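Local structure of putative branched chain amino acid ABC transporter, periplasmic amino acid-binding protein (Brucella ovis, 4XFK) at residues S125-Y130 with C393-P398; Y160-N165 with D189-E194; A231-G236 with G256-G261; V264-N269 with V355-S360. The protein probably serves as the periplasmic amino-acid-binding component of an ABC transport system for branched-chain and related amino acids. The protein carries 1 engineered substitution. One frame throughout, in Å; residues are numbered along the deposited sequence. Where two conformers were deposited one is given.

Interaction 1: S125-Y130 with C393-P398; sequences SKCHFY and CSMKRP
Phe-129, Cys-127 and Met-395 carry most of this contact between two irregular stretches, 125-130 and 393-398, that run almost side by side in the same direction. Pro-398 lies over one face of the Phe-129 ring, its CD 3.9 Å from the ring centroid and 21° off the normal, a CH-pi contact displaced toward the rim. At the ring edge Met-395 SD comes within 3.9 Å of Phe-129 CD1, a Met-aromatic contact made near the ring plane. The guanidinium of Arg-397 also meets that edge, its plane 87° from the ring's, so that Phe-129 CE1 lies over a guanidinium face; Glu-330 holds the charge in a salt bridge. In the Cys-127 conformer given, a bend at Met-395 chi3 (-73°) brings CE to 3.5 Å from Cys-127 SG, which lies 3.8 Å from Cys-393 SG, too far for a disulfide. Water 1 bridges the backbones, accepting from Phe-129 N at 3.2 Å and from Lys-396 N. Leu-327 of helix 322-331 touches both Phe-129 and Arg-397. The arrangement is a C-terminal tail laid along a loop of the lobe built on the five-stranded parallel sheet of this periplasmic binding protein fold.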
loop_
_atom_site.group_PDB
_atom_site.type_symbol
_atom_site.label_atom_id
_atom_site.label_comp_id
_atom_site.label_asym_id
_atom_site.label_seq_id
_atom_site.Cartn_x
_atom_site.Cartn_y
_atom_site.Cartn_z
ATOM N N SER A 125 -12.612 -12.238 -2.986
ATOM C CA SER A 125 -12.702 -13.622 -3.451
ATOM C C SER A 125 -11.535 -14.513 -3.016
ATOM O O SER A 125 -11.690 -15.737 -2.938
ATOM C CB SER A 125 -12.857 -13.673 -4.973
ATOM O OG SER A 125 -11.691 -13.186 -5.611
ATOM N N LYS A 126 -10.382 -13.909 -2.721
ATOM C CA LYS A 126 -9.211 -14.670 -2.280
ATOM C C LYS A 126 -8.927 -14.524 -0.787
ATOM O O LYS A 126 -7.879 -14.944 -0.310
ATOM C CB LYS A 126 -7.964 -14.278 -3.078
ATOM C CG LYS A 126 -7.938 -14.819 -4.496
ATOM C CD LYS A 126 -6.565 -14.620 -5.126
ATOM C CE LYS A 126 -6.473 -15.320 -6.472
ATOM N NZ LYS A 126 -7.534 -14.847 -7.399
ATOM N N CYS A 127 -9.850 -13.924 -0.049
ATOM C CA CYS A 127 -9.736 -13.767 1.399
ATOM C C CYS A 127 -9.556 -15.117 2.088
ATOM O O CYS A 127 -10.273 -16.069 1.760
ATOM C CB CYS A 127 -11.010 -13.084 1.913
ATOM S SG CYS A 127 -11.213 -13.021 3.689
ATOM N N HIS A 128 -8.624 -15.210 3.031
ATOM C CA HIS A 128 -8.524 -16.386 3.890
ATOM C C HIS A 128 -7.895 -15.988 5.215
ATOM O O HIS A 128 -7.357 -14.880 5.361
ATOM C CB HIS A 128 -7.772 -17.545 3.225
ATOM C CG HIS A 128 -6.346 -17.237 2.887
ATOM N ND1 HIS A 128 -5.286 -17.596 3.698
ATOM C CD2 HIS A 128 -5.806 -16.604 1.820
ATOM C CE1 HIS A 128 -4.157 -17.197 3.136
ATOM N NE2 HIS A 128 -4.445 -16.593 1.996
ATOM N N PHE A 129 -7.984 -16.888 6.183
ATOM C CA PHE A 129 -7.668 -16.553 7.562
ATOM C C PHE A 129 -6.202 -16.176 7.769
ATOM O O PHE A 129 -5.885 -15.374 8.637
ATOM C CB PHE A 129 -8.062 -17.709 8.483
ATOM C CG PHE A 129 -7.814 -17.436 9.938
ATOM C CD1 PHE A 129 -8.686 -16.651 10.676
ATOM C CD2 PHE A 129 -6.711 -17.977 10.572
ATOM C CE1 PHE A 129 -8.453 -16.404 12.025
ATOM C CE2 PHE A 129 -6.474 -17.746 11.916
ATOM C CZ PHE A 129 -7.342 -16.952 12.645
ATOM N N TYR A 130 -5.306 -16.744 6.971
ATOM C CA TYR A 130 -3.874 -16.538 7.198
ATOM C C TYR A 130 -3.266 -15.438 6.327
ATOM O O TYR A 130 -2.051 -15.263 6.307
ATOM C CB TYR A 130 -3.106 -17.867 7.100
ATOM C CG TYR A 130 -3.454 -18.811 8.235
ATOM C CD1 TYR A 130 -2.826 -18.701 9.473
ATOM C CD2 TYR A 130 -4.446 -19.776 8.089
ATOM C CE1 TYR A 130 -3.159 -19.551 10.527
ATOM C CE2 TYR A 130 -4.786 -20.624 9.134
ATOM C CZ TYR A 130 -4.144 -20.506 10.347
ATOM O OH TYR A 130 -4.487 -21.354 11.383
ATOM N N CYS A 393 -16.471 -11.949 -0.053
ATOM C CA CYS A 393 -15.674 -12.368 1.097
ATOM C C CYS A 393 -16.316 -13.490 1.904
ATOM O O CYS A 393 -17.458 -13.377 2.356
ATOM C CB CYS A 393 -15.391 -11.179 2.022
ATOM S SG CYS A 393 -14.795 -11.625 3.678
ATOM N N SER A 394 -15.559 -14.566 2.085
ATOM C CA SER A 394 -15.908 -15.624 3.016
ATOM C C SER A 394 -14.613 -16.023 3.704
ATOM O O SER A 394 -13.588 -16.188 3.048
ATOM C CB SER A 394 -16.472 -16.825 2.267
ATOM O OG SER A 394 -15.464 -17.415 1.462
ATOM N N MET A 395 -14.632 -16.164 5.019
ATOM C CA MET A 395 -13.424 -16.594 5.710
ATOM C C MET A 395 -13.748 -17.742 6.645
ATOM O O MET A 395 -14.721 -17.694 7.393
ATOM C CB MET A 395 -12.770 -15.440 6.485
ATOM C CG MET A 395 -11.401 -15.781 7.103
ATOM S SD MET A 395 -10.892 -14.486 8.230
ATOM C CE MET A 395 -10.478 -13.215 7.055
ATOM N N LYS A 396 -12.924 -18.775 6.592
ATOM C CA LYS A 396 -13.045 -19.881 7.520
ATOM C C LYS A 396 -12.376 -19.537 8.849
ATOM O O LYS A 396 -11.245 -19.034 8.881
ATOM C CB LYS A 396 -12.433 -21.140 6.912
ATOM C CG LYS A 396 -13.116 -21.565 5.624
ATOM C CD LYS A 396 -12.451 -22.784 5.001
ATOM C CE LYS A 396 -13.081 -23.103 3.653
ATOM N NZ LYS A 396 -12.523 -24.345 3.048
ATOM N N ARG A 397 -13.087 -19.781 9.944
ATOM C CA ARG A 397 -12.538 -19.565 11.276
ATOM C C ARG A 397 -11.736 -20.805 11.667
ATOM O O ARG A 397 -11.921 -21.875 11.089
ATOM C CB ARG A 397 -13.662 -19.353 12.302
ATOM C CG ARG A 397 -14.602 -18.178 12.046
ATOM C CD ARG A 397 -13.888 -16.851 12.055
ATOM N NE ARG A 397 -13.031 -16.678 13.220
ATOM C CZ ARG A 397 -12.106 -15.727 13.311
ATOM N NH1 ARG A 397 -11.937 -14.877 12.299
ATOM N NH2 ARG A 397 -11.344 -15.628 14.395
ATOM N N PRO A 398 -10.833 -20.667 12.646
ATOM C CA PRO A 398 -10.256 -21.873 13.249
ATOM C C PRO A 398 -11.381 -22.655 13.926
ATOM O O PRO A 398 -12.097 -22.084 14.751
ATOM C CB PRO A 398 -9.300 -21.314 14.303
ATOM C CG PRO A 398 -8.970 -19.929 13.823
ATOM C CD PRO A 398 -10.215 -19.429 13.149
HETATM O O HOH W 1 -10.119 -19.094 5.247
#

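Interaction 2: Y160-N165 with D189-E194; sequences YSINQN and DKTLHE
Tyr-160 offers one ring face to the backbone of the neighbouring strand: Asp-189 O sits 3.6 Å above the plane, toward the rim, with Lys-190 CA over the same face. The two strands, 158-164 and 186-193, are the parallel pair of a beta-alpha-beta unit whose crossover is helix 167-184, their segment axes 4.7 Å apart at 8°. At the ring edge Tyr-160 OH and Thr-191 OG1 share a short hydrogen bond of 2.6 Å. One face of the His-193 imidazole is covered by Asn-163 O and Gln-164 CA, while Ile-162 CG1 meets its edge in plane, 3.6 Å from His-193 CD2. Ser-161 N, Asn-163 N and Asn-165 N donate to strand 189-193, and Thr-191 N and His-193 N donate back. Ser-161 and Lys-190, with Asn-163 and Leu-192, face helix 167-184; Ile-162 and Thr-191 lie on the other side against Tyr-204 of helix 202-210. Asn-163 OD1 is held by Gly-219 N. A chi1 of 58° steers the imidazole over its strand partner, and bonds at both nitrogens set its rotation: NE2 pairs with Asn-220 ND2, and His-193 ND1 donates to Glu-194 O, 2.8 Å away and only 4° out of the ring plane.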
loop_
_atom_site.group_PDB
_atom_site.type_symbol
_atom_site.label_atom_id
_atom_site.label_comp_id
_atom_site.label_asym_id
_atom_site.label_seq_id
_atom_site.Cartn_x
_atom_site.Cartn_y
_atom_site.Cartn_z
ATOM N N TYR A 160 -11.113 11.558 -16.391
ATOM C CA TYR A 160 -10.529 10.499 -17.202
ATOM C C TYR A 160 -10.004 9.436 -16.237
ATOM O O TYR A 160 -9.617 9.761 -15.113
ATOM C CB TYR A 160 -9.377 11.067 -18.042
ATOM C CG TYR A 160 -8.938 10.197 -19.201
ATOM C CD1 TYR A 160 -8.099 9.112 -19.008
ATOM C CD2 TYR A 160 -9.352 10.480 -20.494
ATOM C CE1 TYR A 160 -7.698 8.316 -20.071
ATOM C CE2 TYR A 160 -8.959 9.697 -21.555
ATOM C CZ TYR A 160 -8.134 8.618 -21.341
ATOM O OH TYR A 160 -7.755 7.852 -22.418
ATOM N N SER A 161 -9.991 8.178 -16.667
ATOM C CA SER A 161 -9.383 7.094 -15.894
ATOM C C SER A 161 -8.290 6.439 -16.730
ATOM O O SER A 161 -8.557 5.982 -17.833
ATOM C CB SER A 161 -10.445 6.057 -15.519
ATOM O OG SER A 161 -9.868 4.908 -14.921
ATOM N N ILE A 162 -7.065 6.403 -16.216
ATOM C CA ILE A 162 -5.978 5.722 -16.917
ATOM C C ILE A 162 -5.249 4.792 -15.946
ATOM O O ILE A 162 -4.778 5.228 -14.902
ATOM C CB ILE A 162 -5.012 6.719 -17.623
ATOM C CG1 ILE A 162 -3.918 5.959 -18.383
ATOM C CG2 ILE A 162 -4.430 7.732 -16.634
ATOM C CD1 ILE A 162 -3.138 6.818 -19.359
ATOM N N ASN A 163 -5.185 3.506 -16.281
ATOM C CA ASN A 163 -4.610 2.507 -15.386
ATOM C C ASN A 163 -3.899 1.390 -16.121
ATOM O O ASN A 163 -4.049 1.229 -17.332
ATOM C CB ASN A 163 -5.675 1.912 -14.455
ATOM C CG ASN A 163 -6.302 2.954 -13.552
ATOM O OD1 ASN A 163 -5.716 3.344 -12.547
ATOM N ND2 ASN A 163 -7.487 3.421 -13.915
ATOM N N GLN A 164 -3.112 0.640 -15.355
ATOM C CA GLN A 164 -2.356 -0.506 -15.835
ATOM C C GLN A 164 -3.256 -1.726 -15.999
ATOM O O GLN A 164 -4.108 -2.002 -15.152
ATOM C CB GLN A 164 -1.245 -0.823 -14.834
ATOM C CG GLN A 164 -0.227 0.308 -14.655
ATOM C CD GLN A 164 0.520 0.224 -13.343
ATOM O OE1 GLN A 164 1.759 0.261 -13.307
ATOM N NE2 GLN A 164 -0.223 0.137 -12.257
ATOM N N ASN A 165 -3.049 -2.472 -17.079
ATOM C CA ASN A 165 -3.898 -3.622 -17.353
ATOM C C ASN A 165 -3.445 -4.877 -16.599
ATOM O O ASN A 165 -2.875 -5.808 -17.184
ATOM C CB ASN A 165 -4.003 -3.882 -18.858
ATOM C CG ASN A 165 -5.299 -4.573 -19.233
ATOM O OD1 ASN A 165 -5.896 -5.277 -18.414
ATOM N ND2 ASN A 165 -5.748 -4.370 -20.470
ATOM N N ASP A 189 -13.807 9.301 -20.580
ATOM C CA ASP A 189 -13.071 8.314 -21.343
ATOM C C ASP A 189 -12.167 7.569 -20.377
ATOM O O ASP A 189 -11.924 8.035 -19.264
ATOM C CB ASP A 189 -12.268 8.999 -22.459
ATOM C CG ASP A 189 -11.888 8.054 -23.581
ATOM O OD1 ASP A 189 -12.306 6.877 -23.547
ATOM O OD2 ASP A 189 -11.176 8.497 -24.512
ATOM N N LYS A 190 -11.709 6.396 -20.786
ATOM C CA LYS A 190 -10.854 5.588 -19.931
ATOM C C LYS A 190 -9.933 4.702 -20.751
ATOM O O LYS A 190 -10.224 4.381 -21.905
ATOM C CB LYS A 190 -11.691 4.752 -18.957
ATOM C CG LYS A 190 -12.634 3.768 -19.618
ATOM C CD LYS A 190 -13.698 3.289 -18.642
ATOM C CE LYS A 190 -14.818 2.564 -19.370
ATOM N NZ LYS A 190 -15.919 2.177 -18.441
ATOM N N THR A 191 -8.821 4.315 -20.139
ATOM C CA THR A 191 -7.780 3.543 -20.798
ATOM C C THR A 191 -7.155 2.558 -19.825
ATOM O O THR A 191 -6.870 2.910 -18.680
ATOM C CB THR A 191 -6.632 4.468 -21.252
ATOM O OG1 THR A 191 -7.083 5.292 -22.327
ATOM C CG2 THR A 191 -5.401 3.667 -21.691
ATOM N N LEU A 192 -6.947 1.331 -20.286
ATOM C CA LEU A 192 -6.046 0.395 -19.633
ATOM C C LEU A 192 -4.889 0.139 -20.585
ATOM O O LEU A 192 -5.104 -0.167 -21.762
ATOM C CB LEU A 192 -6.747 -0.924 -19.342
ATOM C CG LEU A 192 -7.858 -0.948 -18.300
ATOM C CD1 LEU A 192 -8.455 -2.346 -18.251
ATOM C CD2 LEU A 192 -7.333 -0.547 -16.935
ATOM N N HIS A 193 -3.667 0.237 -20.081
ATOM C CA HIS A 193 -2.499 0.080 -20.933
ATOM C C HIS A 193 -1.559 -1.001 -20.413
ATOM O O HIS A 193 -1.684 -1.467 -19.278
ATOM C CB HIS A 193 -1.765 1.419 -21.094
ATOM C CG HIS A 193 -1.327 2.032 -19.798
ATOM N ND1 HIS A 193 -0.278 1.533 -19.054
ATOM C CD2 HIS A 193 -1.798 3.103 -19.110
ATOM C CE1 HIS A 193 -0.121 2.273 -17.970
ATOM N NE2 HIS A 193 -1.032 3.229 -17.976
ATOM N N GLU A 194 -0.626 -1.402 -21.264
ATOM C CA GLU A 194 0.375 -2.389 -20.903
ATOM C C GLU A 194 1.129 -1.950 -19.655
ATOM O O GLU A 194 1.310 -0.754 -19.411
ATOM C CB GLU A 194 1.347 -2.609 -22.063
HETATM O O HOH W 2 -8.799 3.003 -16.610
HETATM O O HOH W 3 -4.241 -2.680 -22.289
#

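Interaction 3: A231-G236 with G256-G261; sequences AASGAG and GAIAEG
Ile-258 reaches across to the last turns of helix 223-235, pointing its longer branch at the junction of Ala-232 and Ser-233. Ile-258 CD1 does the closest touching: it lies 3.6 Å from Ser-233 N and 3.7 Å from Ala-232 CB, so the methyl rests on helix backbone as much as on side chain. With chi1 at 67°, CG1 stands between the backbone N and carbonyl carbon of its own residue, and the extended chi2 of 165° then drives CD1 forward onto the helix. Behind it Ile-258 CG1 passes 4.1 Å from Ser-233 CB, while the other branch, Ile-258 CG2, turns to the helix end and approaches Gly-236 CA at 4.2 Å. Gly-236 closes helix 223-235 in a Schellman motif. Ser-233 OG passes near Gly-256 and Ala-257 and hydrogen-bonds Ala-255 O, just before the segment. The contact thus packs the C-terminal end of one helix against the loop leading to strand 263-266, at the surface of the mixed-sheet lobe. Its chemistry implies a small, chiefly van der Waals contact centred on Ile-258, 188 Å² in all, with the bond from Ser-233 OG to Ala-255 O as its directional element.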
loop_
_atom_site.group_PDB
_atom_site.type_symbol
_atom_site.label_atom_id
_atom_site.label_comp_id
_atom_site.label_asym_id
_atom_site.label_seq_id
_atom_site.Cartn_x
_atom_site.Cartn_y
_atom_site.Cartn_z
ATOM N N ALA A 231 5.395 13.237 -19.434
ATOM C CA ALA A 231 4.682 13.538 -20.673
ATOM C C ALA A 231 3.628 14.620 -20.448
ATOM O O ALA A 231 3.458 15.512 -21.284
ATOM C CB ALA A 231 4.049 12.278 -21.245
ATOM N N ALA A 232 2.925 14.546 -19.318
ATOM C CA ALA A 232 1.939 15.566 -18.962
ATOM C C ALA A 232 2.615 16.927 -18.847
ATOM O O ALA A 232 2.098 17.931 -19.343
ATOM C CB ALA A 232 1.228 15.200 -17.661
ATOM N N SER A 233 3.787 16.954 -18.220
ATOM C CA SER A 233 4.536 18.196 -18.064
ATOM C C SER A 233 4.952 18.774 -19.418
ATOM O O SER A 233 4.786 19.969 -19.672
ATOM C CB SER A 233 5.772 17.965 -17.193
ATOM O OG SER A 233 6.460 19.184 -16.970
ATOM N N GLY A 234 5.485 17.927 -20.292
ATOM C CA GLY A 234 5.887 18.367 -21.617
ATOM C C GLY A 234 4.745 18.947 -22.433
ATOM O O GLY A 234 4.963 19.835 -23.259
ATOM N N ALA A 235 3.531 18.450 -22.199
ATOM C CA ALA A 235 2.350 18.880 -22.943
ATOM C C ALA A 235 1.644 20.066 -22.286
ATOM O O ALA A 235 0.708 20.630 -22.852
ATOM C CB ALA A 235 1.374 17.717 -23.093
ATOM N N GLY A 236 2.086 20.442 -21.091
ATOM C CA GLY A 236 1.425 21.501 -20.343
ATOM C C GLY A 236 0.011 21.134 -19.929
ATOM O O GLY A 236 -0.884 21.983 -19.907
ATOM N N GLY A 256 7.641 18.921 -13.019
ATOM C CA GLY A 256 8.190 20.204 -13.409
ATOM C C GLY A 256 7.184 21.323 -13.245
ATOM O O GLY A 256 6.594 21.495 -12.172
ATOM N N ALA A 257 6.941 22.039 -14.340
ATOM C CA ALA A 257 6.117 23.243 -14.341
ATOM C C ALA A 257 4.645 23.024 -13.973
ATOM O O ALA A 257 3.952 23.980 -13.624
ATOM C CB ALA A 257 6.223 23.948 -15.694
ATOM N N ILE A 258 4.158 21.786 -14.055
ATOM C CA ILE A 258 2.744 21.528 -13.747
ATOM C C ILE A 258 2.543 20.880 -12.379
ATOM O O ILE A 258 1.479 20.328 -12.101
ATOM C CB ILE A 258 2.036 20.659 -14.826
ATOM C CG1 ILE A 258 2.595 19.231 -14.852
ATOM C CG2 ILE A 258 2.130 21.315 -16.198
ATOM C CD1 ILE A 258 1.710 18.248 -15.612
ATOM N N ALA A 259 3.552 20.978 -11.518
ATOM C CA ALA A 259 3.520 20.279 -10.231
ATOM C C ALA A 259 2.338 20.653 -9.327
ATOM O O ALA A 259 1.748 19.783 -8.678
ATOM C CB ALA A 259 4.834 20.484 -9.489
ATOM N N GLU A 260 2.006 21.941 -9.259
ATOM C CA GLU A 260 0.997 22.412 -8.316
ATOM C C GLU A 260 -0.361 21.738 -8.522
ATOM O O GLU A 260 -0.843 21.625 -9.644
ATOM C CB GLU A 260 0.846 23.938 -8.420
ATOM C CG GLU A 260 -0.129 24.553 -7.410
ATOM C CD GLU A 260 -0.337 26.050 -7.609
ATOM O OE1 GLU A 260 0.240 26.624 -8.558
ATOM O OE2 GLU A 260 -1.089 26.657 -6.819
ATOM N N GLY A 261 -0.960 21.267 -7.435
ATOM C CA GLY A 261 -2.373 20.941 -7.451
ATOM C C GLY A 261 -2.769 19.501 -7.712
ATOM O O GLY A 261 -3.953 19.175 -7.675
#

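Interaction 4: V264-N269 with V355-S360; sequences VSTPFN and VVQEVS
Gln-357 and Thr-266 form the dense face of this buried contact, where strand 263-266 runs antiparallel to strand 350-360. Gln-357 NE2 donates to Thr-266 OG1 at 2.9 Å and to Val-355 O at 3.0 Å, both acceptors lying essentially in its amide plane, so the group's rotation is fixed. Val-355 O also takes Thr-266 N, and its two donors arrive from opposite faces of the carbonyl plane. At the oxygen end of the amide, Asn-269 ND2 gives Gln-357 OE1 a nearly straight bond of 2.8 Å (179° at the hydrogen), coming from above the carbonyl plane, with the two amide planes 86° apart. Thr-266 OG1, placed between its own N and carbonyl carbon by a chi1 of 82°, also accepts from Phe-268 N, an ST turn that curls the chain as it leaves the strand. Val-264 and Gln-357, like Thr-266 and Val-355, are hydrogen-bonded pairs; Ser-265 with Val-356 is the non-hydrogen-bonded pair between them.

Packing is looser on the Ser-265 face, where Ser-265 OG is 3.8 Å from Val-356 CG2 and turns its hydroxyl to Thr-144 of helix 138-152. Beyond Gln-357 no residue of 355-360 touches 264-269; Val-359 pairs instead with Gly-261, and the partly exposed Glu-358 points away, with a long, weak ion pair to Lys-152. Asn-269 ND2 also serves Phe-374 O of strand 373-380. Chemically, a buried glutamine amide satisfied at both ends by donors and acceptors of strand and turn implies a directional polar lock where strand 263-266 ends.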
loop_
_atom_site.group_PDB
_atom_site.type_symbol
_atom_site.label_atom_id
_atom_site.label_comp_id
_atom_site.label_asym_id
_atom_site.label_seq_id
_atom_site.Cartn_x
_atom_site.Cartn_y
_atom_site.Cartn_z
ATOM N N VAL A 264 -3.144 13.158 -4.001
ATOM C CA VAL A 264 -2.939 11.764 -3.612
ATOM C C VAL A 264 -3.680 11.529 -2.298
ATOM O O VAL A 264 -3.845 12.457 -1.506
ATOM C CB VAL A 264 -1.426 11.436 -3.470
ATOM C CG1 VAL A 264 -0.815 12.135 -2.256
ATOM C CG2 VAL A 264 -1.167 9.924 -3.423
ATOM N N SER A 265 -4.163 10.307 -2.086
ATOM C CA SER A 265 -4.718 9.905 -0.797
ATOM C C SER A 265 -3.887 8.741 -0.276
ATOM O O SER A 265 -3.704 7.743 -0.984
ATOM C CB SER A 265 -6.175 9.486 -0.941
ATOM O OG SER A 265 -6.689 9.129 0.332
ATOM N N THR A 266 -3.352 8.889 0.938
ATOM C CA THR A 266 -2.469 7.875 1.527
ATOM C C THR A 266 -2.728 7.757 3.029
ATOM O O THR A 266 -3.424 8.592 3.597
ATOM C CB THR A 266 -0.969 8.212 1.341
ATOM O OG1 THR A 266 -0.579 9.140 2.352
ATOM C CG2 THR A 266 -0.654 8.746 -0.043
ATOM N N PRO A 267 -2.167 6.722 3.683
ATOM C CA PRO A 267 -2.378 6.601 5.130
ATOM C C PRO A 267 -1.581 7.587 5.990
ATOM O O PRO A 267 -1.638 7.479 7.214
ATOM C CB PRO A 267 -1.891 5.174 5.437
ATOM C CG PRO A 267 -1.869 4.464 4.131
ATOM C CD PRO A 267 -1.561 5.502 3.111
ATOM N N PHE A 268 -0.859 8.530 5.392
ATOM C CA PHE A 268 0.073 9.332 6.181
ATOM C C PHE A 268 0.478 10.646 5.515
ATOM O O PHE A 268 0.594 10.737 4.288
ATOM C CB PHE A 268 1.335 8.506 6.465
ATOM C CG PHE A 268 2.427 9.280 7.152
ATOM C CD1 PHE A 268 2.345 9.571 8.505
ATOM C CD2 PHE A 268 3.531 9.726 6.442
ATOM C CE1 PHE A 268 3.354 10.293 9.145
ATOM C CE2 PHE A 268 4.542 10.448 7.076
ATOM C CZ PHE A 268 4.445 10.728 8.422
ATOM N N ASN A 269 0.713 11.660 6.338
ATOM C CA ASN A 269 1.442 12.833 5.897
ATOM C C ASN A 269 2.151 13.373 7.135
ATOM O O ASN A 269 1.578 13.352 8.218
ATOM C CB ASN A 269 0.484 13.868 5.285
ATOM C CG ASN A 269 1.188 15.131 4.849
ATOM O OD1 ASN A 269 1.558 15.955 5.679
ATOM N ND2 ASN A 269 1.370 15.298 3.543
ATOM N N VAL A 355 -5.435 10.251 4.500
ATOM C CA VAL A 355 -5.175 11.672 4.380
ATOM C C VAL A 355 -5.080 12.042 2.917
ATOM O O VAL A 355 -4.246 11.507 2.183
ATOM C CB VAL A 355 -3.838 12.029 5.049
ATOM C CG1 VAL A 355 -3.660 13.539 5.113
ATOM C CG2 VAL A 355 -3.787 11.431 6.420
ATOM N N VAL A 356 -5.934 12.967 2.495
ATOM C CA VAL A 356 -5.903 13.455 1.125
ATOM C C VAL A 356 -5.043 14.714 1.077
ATOM O O VAL A 356 -5.170 15.598 1.928
ATOM C CB VAL A 356 -7.315 13.704 0.570
ATOM C CG1 VAL A 356 -7.249 13.847 -0.936
ATOM C CG2 VAL A 356 -8.228 12.537 0.946
ATOM N N GLN A 357 -4.157 14.765 0.084
ATOM C CA GLN A 357 -3.050 15.716 0.050
ATOM C C GLN A 357 -2.907 16.349 -1.327
ATOM O O GLN A 357 -3.147 15.688 -2.349
ATOM C CB GLN A 357 -1.745 14.996 0.389
ATOM C CG GLN A 357 -1.731 14.330 1.761
ATOM C CD GLN A 357 -0.783 13.153 1.828
ATOM O OE1 GLN A 357 0.433 13.319 1.733
ATOM N NE2 GLN A 357 -1.334 11.952 1.999
ATOM N N GLU A 358 -2.491 17.616 -1.354
ATOM C CA GLU A 358 -2.272 18.333 -2.608
ATOM C C GLU A 358 -0.808 18.732 -2.743
ATOM O O GLU A 358 -0.146 19.010 -1.747
ATOM C CB GLU A 358 -3.153 19.580 -2.664
ATOM C CG GLU A 358 -2.857 20.599 -1.567
ATOM C CD GLU A 358 -3.752 21.812 -1.635
ATOM O OE1 GLU A 358 -3.622 22.589 -2.600
ATOM O OE2 GLU A 358 -4.583 21.985 -0.721
ATOM N N VAL A 359 -0.302 18.763 -3.970
ATOM C CA VAL A 359 1.057 19.242 -4.195
ATOM C C VAL A 359 1.068 20.768 -4.099
ATOM O O VAL A 359 0.333 21.447 -4.822
ATOM C CB VAL A 359 1.591 18.782 -5.558
ATOM C CG1 VAL A 359 3.010 19.293 -5.770
ATOM C CG2 VAL A 359 1.535 17.252 -5.648
ATOM N N SER A 360 1.895 21.297 -3.200
ATOM C CA SER A 360 1.839 22.705 -2.832
ATOM C C SER A 360 3.179 23.179 -2.292
ATOM O O SER A 360 3.900 22.417 -1.650
ATOM C CB SER A 360 0.769 22.919 -1.759
ATOM O OG SER A 360 0.805 24.244 -1.249
#

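Overall arrangement
From the N terminus the chain first reaches 125-130, whose partner 393-398 lies near the C terminus, so interaction 1 closes a loop spanning the other three. Within it, interactions 2, 3 and 4 close one after another without crossing: interaction 2 a short beta-alpha-beta loop, interaction 3 a helix-to-loop return, and interaction 4 a longer loop between antiparallel strands. Interactions 2 and 4 belong to different parts of the same mixed sheet, their centres about 22 Å apart. Interactions 3 and 4 touch, Gly-261 N lying 2.9 Å from Val-359 O, a probable hydrogen bond. Interaction 1 stands apart, by the five-stranded parallel sheet, its centre about 44 Å from that of interaction 3.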